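Local atomic coordinates of 2-dehydro-3-deoxy-d-gluconate/2-dehydro-3-deoxy-phosphogluconate aldolase (PDB entry 4UXD), a protein that is an archaeal aldolase of the dihydrodipicolinate synthetase family, built as a beta/alpha barrel and assembled from four chains. Residues A[137-140]-A[141-145]. Numbering follows the deposited sequence.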
ATOM      1  N   TYR A 137      -1.574  22.234  -5.232  1.00 30.31           N
ATOM      2  CA  TYR A 137      -2.348  23.407  -5.610  1.00 26.42           C
ATOM      3  C   TYR A 137      -1.425  24.597  -5.900  1.00 22.31           C
ATOM      4  O   TYR A 137      -1.415  25.108  -7.014  1.00 22.06           O
ATOM      5  CB  TYR A 137      -3.349  23.769  -4.523  1.00 28.48           C
ATOM      6  CG  TYR A 137      -4.008  25.080  -4.793  1.00 38.35           C
ATOM      7  CD1 TYR A 137      -5.067  25.171  -5.685  1.00 44.82           C
ATOM      8  CD2 TYR A 137      -3.551  26.241  -4.190  1.00 46.20           C
ATOM      9  CE1 TYR A 137      -5.660  26.383  -5.959  1.00 49.82           C
ATOM     10  CE2 TYR A 137      -4.135  27.454  -4.456  1.00 47.83           C
ATOM     11  CZ  TYR A 137      -5.184  27.522  -5.343  1.00 54.32           C
ATOM     12  OH  TYR A 137      -5.778  28.729  -5.608  1.00 67.34           O
ATOM     13  N   HIS A 138      -0.636  25.008  -4.910  1.00 17.67           N
ATOM     14  CA  HIS A 138       0.258  26.146  -5.067  1.00 31.30           C
ATOM     15  C   HIS A 138       1.188  25.997  -6.294  1.00 30.60           C
ATOM     16  O   HIS A 138       1.514  26.967  -6.975  1.00 26.99           O
ATOM     17  CB  HIS A 138       1.078  26.349  -3.790  1.00 21.93           C
ATOM     18  CG  HIS A 138       1.952  27.562  -3.826  1.00 35.81           C
ATOM     19  ND1 HIS A 138       3.086  27.684  -3.055  1.00 54.04           N
ATOM     20  CD2 HIS A 138       1.861  28.705  -4.545  1.00 50.37           C
ATOM     21  CE1 HIS A 138       3.656  28.853  -3.298  1.00 56.55           C
ATOM     22  NE2 HIS A 138       2.935  29.491  -4.202  1.00 46.85           N
ATOM     23  N   TYR A 139       1.583  24.774  -6.596  1.00 26.57           N
ATOM     24  CA  TYR A 139       2.431  24.536  -7.751  1.00 26.79           C
ATOM     25  C   TYR A 139       1.689  24.811  -9.085  1.00 28.41           C
ATOM     26  O   TYR A 139       2.209  25.526  -9.953  1.00 20.49           O
ATOM     27  CB  TYR A 139       2.944  23.115  -7.673  1.00 19.89           C
ATOM     28  CG  TYR A 139       3.705  22.617  -8.852  1.00 23.88           C
ATOM     29  CD1 TYR A 139       5.068  22.833  -8.962  1.00 24.74           C
ATOM     30  CD2 TYR A 139       3.068  21.875  -9.840  1.00 27.57           C
ATOM     31  CE1 TYR A 139       5.778  22.343 -10.037  1.00 23.34           C
ATOM     32  CE2 TYR A 139       3.763  21.385 -10.918  1.00 28.14           C
ATOM     33  CZ  TYR A 139       5.118  21.623 -11.013  1.00 30.98           C
ATOM     34  OH  TYR A 139       5.807  21.117 -12.084  1.00 36.71           O
ATOM     35  N   TYR A 140       0.479  24.273  -9.238  1.00 20.95           N
ATOM     36  CA  TYR A 140      -0.360  24.599 -10.394  1.00 23.46           C
ATOM     37  C   TYR A 140      -0.729  26.085 -10.415  1.00 30.22           C
ATOM     38  O   TYR A 140      -0.852  26.696 -11.474  1.00 24.23           O
ATOM     39  CB  TYR A 140      -1.642  23.759 -10.408  1.00 19.92           C
ATOM     40  CG  TYR A 140      -1.474  22.377 -10.992  1.00 19.72           C
ATOM     41  CD1 TYR A 140      -1.649  22.143 -12.350  1.00 14.23           C
ATOM     42  CD2 TYR A 140      -1.131  21.308 -10.181  1.00 20.27           C
ATOM     43  CE1 TYR A 140      -1.496  20.884 -12.877  1.00 20.10           C
ATOM     44  CE2 TYR A 140      -0.978  20.041 -10.694  1.00 22.85           C
ATOM     45  CZ  TYR A 140      -1.160  19.824 -12.038  1.00 25.53           C
ATOM     46  OH  TYR A 140      -0.995  18.539 -12.524  1.00 17.67           O
ATOM     47  N   LYS A 141      -0.907  26.658  -9.232  1.00 25.86           N
ATOM     48  CA  LYS A 141      -1.245  28.065  -9.103  1.00 29.22           C
ATOM     49  C   LYS A 141      -0.172  28.956  -9.744  1.00 37.26           C
ATOM     50  O   LYS A 141      -0.462  29.780 -10.621  1.00 28.51           O
ATOM     51  CB  LYS A 141      -1.420  28.412  -7.620  1.00 29.44           C
ATOM     52  CG  LYS A 141      -1.871  29.832  -7.324  1.00 46.08           C
ATOM     53  CD  LYS A 141      -2.763  29.835  -6.080  1.00 58.62           C
ATOM     54  CE  LYS A 141      -2.922  31.200  -5.406  1.00 59.23           C
ATOM     55  NZ  LYS A 141      -1.867  32.184  -5.752  1.00 66.91           N
ATOM     56  N   GLU A 142       1.068  28.773  -9.305  1.00 28.58           N
ATOM     57  CA  GLU A 142       2.173  29.588  -9.767  1.00 28.53           C
ATOM     58  C   GLU A 142       2.335  29.460 -11.271  1.00 36.46           C
ATOM     59  O   GLU A 142       2.669  30.420 -11.967  1.00 38.08           O
ATOM     60  CB  GLU A 142       3.462  29.165  -9.065  1.00 36.15           C
ATOM     61  CG  GLU A 142       4.534  30.237  -9.008  1.00 51.77           C
ATOM     62  CD  GLU A 142       4.622  30.895  -7.639  1.00 71.81           C
ATOM     63  OE1 GLU A 142       3.564  31.058  -6.985  1.00 73.06           O
ATOM     64  OE2 GLU A 142       5.752  31.232  -7.212  1.00 65.36           O
ATOM     65  N   ILE A 143       2.089  28.254 -11.768  1.00 32.24           N
ATOM     66  CA  ILE A 143       2.327  27.946 -13.163  1.00 33.41           C
ATOM     67  C   ILE A 143       1.228  28.561 -14.045  1.00 38.11           C
ATOM     68  O   ILE A 143       1.514  29.269 -15.018  1.00 31.51           O
ATOM     69  CB  ILE A 143       2.414  26.420 -13.359  1.00 29.05           C
ATOM     70  CG1 ILE A 143       3.710  25.894 -12.756  1.00 29.01           C
ATOM     71  CG2 ILE A 143       2.380  26.044 -14.817  1.00 27.62           C
ATOM     72  CD1 ILE A 143       3.739  24.389 -12.512  1.00 20.31           C
ATOM     73  N   LEU A 144      -0.022  28.287 -13.689  1.00 29.99           N
ATOM     74  CA  LEU A 144      -1.167  28.789 -14.433  1.00 36.76           C
ATOM     75  C   LEU A 144      -1.221  30.316 -14.437  1.00 48.00           C
ATOM     76  O   LEU A 144      -1.857  30.912 -15.309  1.00 47.42           O
ATOM     77  CB  LEU A 144      -2.466  28.243 -13.843  1.00 32.86           C
ATOM     78  CG  LEU A 144      -2.665  26.733 -13.935  1.00 38.37           C
ATOM     79  CD1 LEU A 144      -3.852  26.309 -13.067  1.00 41.55           C
ATOM     80  CD2 LEU A 144      -2.871  26.311 -15.361  1.00 31.90           C
ATOM     81  N   SER A 145      -0.577  30.939 -13.450  1.00 39.64           N
ATOM     82  CA  SER A 145      -0.544  32.392 -13.350  1.00 31.55           C
ATOM     83  C   SER A 145       0.423  33.008 -14.343  1.00 43.19           C
ATOM     84  O   SER A 145       0.455  34.228 -14.499  1.00 47.65           O
ATOM     85  CB  SER A 145      -0.158  32.830 -11.941  1.00 28.37           C
ATOM     86  OG  SER A 145      -1.267  32.768 -11.072  1.00 41.72           O
TER
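Tyr-139 and Ile-143 meet one turn apart on helix 133-144, the helix of the beta-alpha-beta unit that links strands 120-123 and 150-155 of the beta/alpha barrel. The CD1 methyl of Ile-143 sits over one face of the Tyr-139 ring, 3.5 Å from the ring centroid and 17° off its normal, a CH-pi contact. Ile-143 makes this reach because its CG1 is anti to the carbonyl carbon (chi1 -71°) and the chain then extends to CD1. At the far end of the same ring, Tyr-139 OH is hydrogen-bonded to Ser-100 O, which fixes that end, while Pro-289 of a second subunit packs against the same tyrosine.

On the neighbouring flank, His-138 and Glu-142 run side by side in the same direction. His-138 NE2 gives a weak hydrogen bond to Glu-142 OE1 at 3.3 Å, bent to 129° at the hydrogen, with ring and carboxylate planes nearly perpendicular. Pro-288 of the second subunit packs on both residues. The Lys-141 chain slants across Tyr-137.

Beneath these side chains the helix bonds continue, Leu-144 N to Tyr-140 O being 2.9 Å. Further along, Lys-141 O accepts from Ser-145 N and, from the opposite face of its carbonyl plane, from Ser-145 OG at 3.1 Å.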